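PDB 3GD5: ornithine carbamoyltransferase from Gloeobacter violaceus, which probably catalyses the reversible transfer of the carbamoyl group from carbamoyl phosphate to ornithine, giving citrulline and phosphate in arginine biosynthesis. Local coordinates for residues Asp105-Arg110 with Ile126-Ala131. Numbering follows the deposited sequence.
Sequences DGLAIR and IPVINA
Strands 106-110 and 128-130 are the two parallel strands of a beta-alpha-beta unit, and Leu107, Ile109 and Ala131 join Pro127 and Ile129 in the backbone ladder between them. Leu107 N donates to Pro127 O at 3.0 Å, and Leu107 O accepts from Ile129 N at 2.7 Å. Proline lacks an N-H but keeps its carbonyl, so it can open the ladder as an acceptor. Ile109 N then bonds Ile129 O at 2.9 Å in a nearly straight N-H...O line (171°). The last rung differs: Ala131 N reaches Ile109 O at 2.8 Å from 48° above the carbonyl plane, where the chain turns a corner. Its small methyl fits this turn, with CB 3.3 Å from Ile109 O and 3.7 Å from CG of Arg110.

The beta-branched Ile109, Val128 and Ile129 suit an extended backbone. The Ile109 and Val128 side chains meet at an angle, CG2 of Ile109 lying 3.8 Å from CG1 of Val128, on the face packed by helix 114-124 through Leu117, Tyr120 and Ala121. Val128 brings CG1 there by setting it anti to its backbone N (chi1 171°). At the start of the ladder, Ile126 extends CD1 to Leu107 CG at 3.9 Å and also touches Gly106 N. Ala108 and Ile129 point to the other face, where Phe66 of helix 60-72 packs on both; the short side chain of alanine is consistent with the close approach of that ring. Asn130 ND2 hydrogen-bonds Leu17 O, so this buried amide nitrogen has a partner.

Strand 106-110 also pairs with strand 50-55, whereas 128-130 is an outermost strand within the chain. Strand 106-110 ends at Arg110, which probably binds carbamoyl phosphate and lies near Ser59 of the same probable site, consistent with an active site at the C-terminal ends of parallel strands in the carbamoyl phosphate domain of transcarbamoylases.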
loop_
_atom_site.group_PDB
_atom_site.type_symbol
_atom_site.label_atom_id
_atom_site.label_comp_id
_atom_site.label_asym_id
_atom_site.label_seq_id
_atom_site.Cartn_x
_atom_site.Cartn_y
_atom_site.Cartn_z
ATOM N N ASP A 105 6.616 -24.525 23.392
ATOM C CA ASP A 105 6.779 -25.977 23.442
ATOM C C ASP A 105 6.341 -26.718 22.187
ATOM O O ASP A 105 6.435 -27.942 22.116
ATOM C CB ASP A 105 5.999 -26.499 24.633
ATOM C CG ASP A 105 6.284 -25.708 25.880
ATOM O OD1 ASP A 105 7.347 -25.931 26.486
ATOM O OD2 ASP A 105 5.460 -24.842 26.240
ATOM N N GLY A 106 5.863 -25.980 21.195
ATOM C CA GLY A 106 5.426 -26.614 19.970
ATOM C C GLY A 106 5.109 -25.588 18.907
ATOM O O GLY A 106 4.783 -24.444 19.220
ATOM N N LEU A 107 5.213 -25.992 17.646
ATOM C CA LEU A 107 4.936 -25.084 16.550
ATOM C C LEU A 107 4.019 -25.696 15.507
ATOM O O LEU A 107 4.284 -26.776 14.983
ATOM C CB LEU A 107 6.239 -24.649 15.871
ATOM C CG LEU A 107 7.254 -23.875 16.718
ATOM C CD1 LEU A 107 8.528 -23.660 15.904
ATOM C CD2 LEU A 107 6.656 -22.540 17.157
ATOM N N ALA A 108 2.925 -25.005 15.232
ATOM C CA ALA A 108 1.986 -25.420 14.208
ATOM C C ALA A 108 2.297 -24.381 13.142
ATOM O O ALA A 108 2.075 -23.181 13.366
ATOM C CB ALA A 108 0.566 -25.270 14.701
ATOM N N ILE A 109 2.825 -24.813 12.001
ATOM C CA ILE A 109 3.183 -23.849 10.979
ATOM C C ILE A 109 2.679 -24.023 9.552
ATOM O O ILE A 109 2.588 -25.128 9.019
ATOM C CB ILE A 109 4.727 -23.624 10.953
ATOM C CG1 ILE A 109 5.243 -23.638 9.523
ATOM C CG2 ILE A 109 5.437 -24.627 11.843
ATOM C CD1 ILE A 109 6.704 -23.357 9.428
ATOM N N ARG A 110 2.366 -22.876 8.954
ATOM C CA ARG A 110 1.868 -22.768 7.593
ATOM C C ARG A 110 2.887 -22.094 6.686
ATOM O O ARG A 110 3.123 -20.894 6.813
ATOM C CB ARG A 110 0.610 -21.909 7.557
ATOM C CG ARG A 110 -0.695 -22.651 7.529
ATOM C CD ARG A 110 -1.662 -21.893 6.638
ATOM N NE ARG A 110 -1.115 -21.775 5.289
ATOM C CZ ARG A 110 -1.760 -21.242 4.255
ATOM N NH1 ARG A 110 -2.990 -20.758 4.403
ATOM N NH2 ARG A 110 -1.179 -21.221 3.061
ATOM N N ILE A 126 11.856 -28.459 18.924
ATOM C CA ILE A 126 10.561 -28.748 19.532
ATOM C C ILE A 126 9.622 -29.298 18.461
ATOM O O ILE A 126 9.809 -29.047 17.266
ATOM C CB ILE A 126 9.922 -27.484 20.204
ATOM C CG1 ILE A 126 10.037 -26.264 19.287
ATOM C CG2 ILE A 126 10.582 -27.218 21.557
ATOM C CD1 ILE A 126 9.265 -25.044 19.792
ATOM N N PRO A 127 8.605 -30.064 18.872
ATOM C CA PRO A 127 7.659 -30.639 17.912
ATOM C C PRO A 127 7.130 -29.623 16.906
ATOM O O PRO A 127 6.703 -28.529 17.281
ATOM C CB PRO A 127 6.551 -31.188 18.802
ATOM C CG PRO A 127 7.261 -31.523 20.080
ATOM C CD PRO A 127 8.190 -30.346 20.259
ATOM N N VAL A 128 7.165 -29.981 15.627
ATOM C CA VAL A 128 6.658 -29.110 14.576
ATOM C C VAL A 128 5.536 -29.816 13.820
ATOM O O VAL A 128 5.684 -30.959 13.381
ATOM C CB VAL A 128 7.764 -28.703 13.583
ATOM C CG1 VAL A 128 7.147 -27.973 12.388
ATOM C CG2 VAL A 128 8.777 -27.806 14.277
ATOM N N ILE A 129 4.409 -29.125 13.675
ATOM C CA ILE A 129 3.250 -29.674 12.994
ATOM C C ILE A 129 2.970 -28.892 11.727
ATOM O O ILE A 129 3.014 -27.662 11.722
ATOM C CB ILE A 129 2.007 -29.606 13.899
ATOM C CG1 ILE A 129 2.264 -30.389 15.185
ATOM C CG2 ILE A 129 0.787 -30.138 13.164
ATOM C CD1 ILE A 129 1.302 -30.049 16.303
ATOM N N ASN A 130 2.681 -29.608 10.652
ATOM C CA ASN A 130 2.368 -28.982 9.378
ATOM C C ASN A 130 0.919 -28.508 9.425
ATOM O O ASN A 130 -0.003 -29.321 9.392
ATOM C CB ASN A 130 2.553 -29.988 8.231
ATOM C CG ASN A 130 2.100 -29.437 6.893
ATOM O OD1 ASN A 130 1.516 -28.360 6.823
ATOM N ND2 ASN A 130 2.360 -30.180 5.823
ATOM N N ALA A 131 0.730 -27.191 9.510
ATOM C CA ALA A 131 -0.599 -26.604 9.556
ATOM C C ALA A 131 -1.150 -26.560 8.139
ATOM O O ALA A 131 -2.362 -26.573 7.930
ATOM C CB ALA A 131 -0.532 -25.200 10.137
#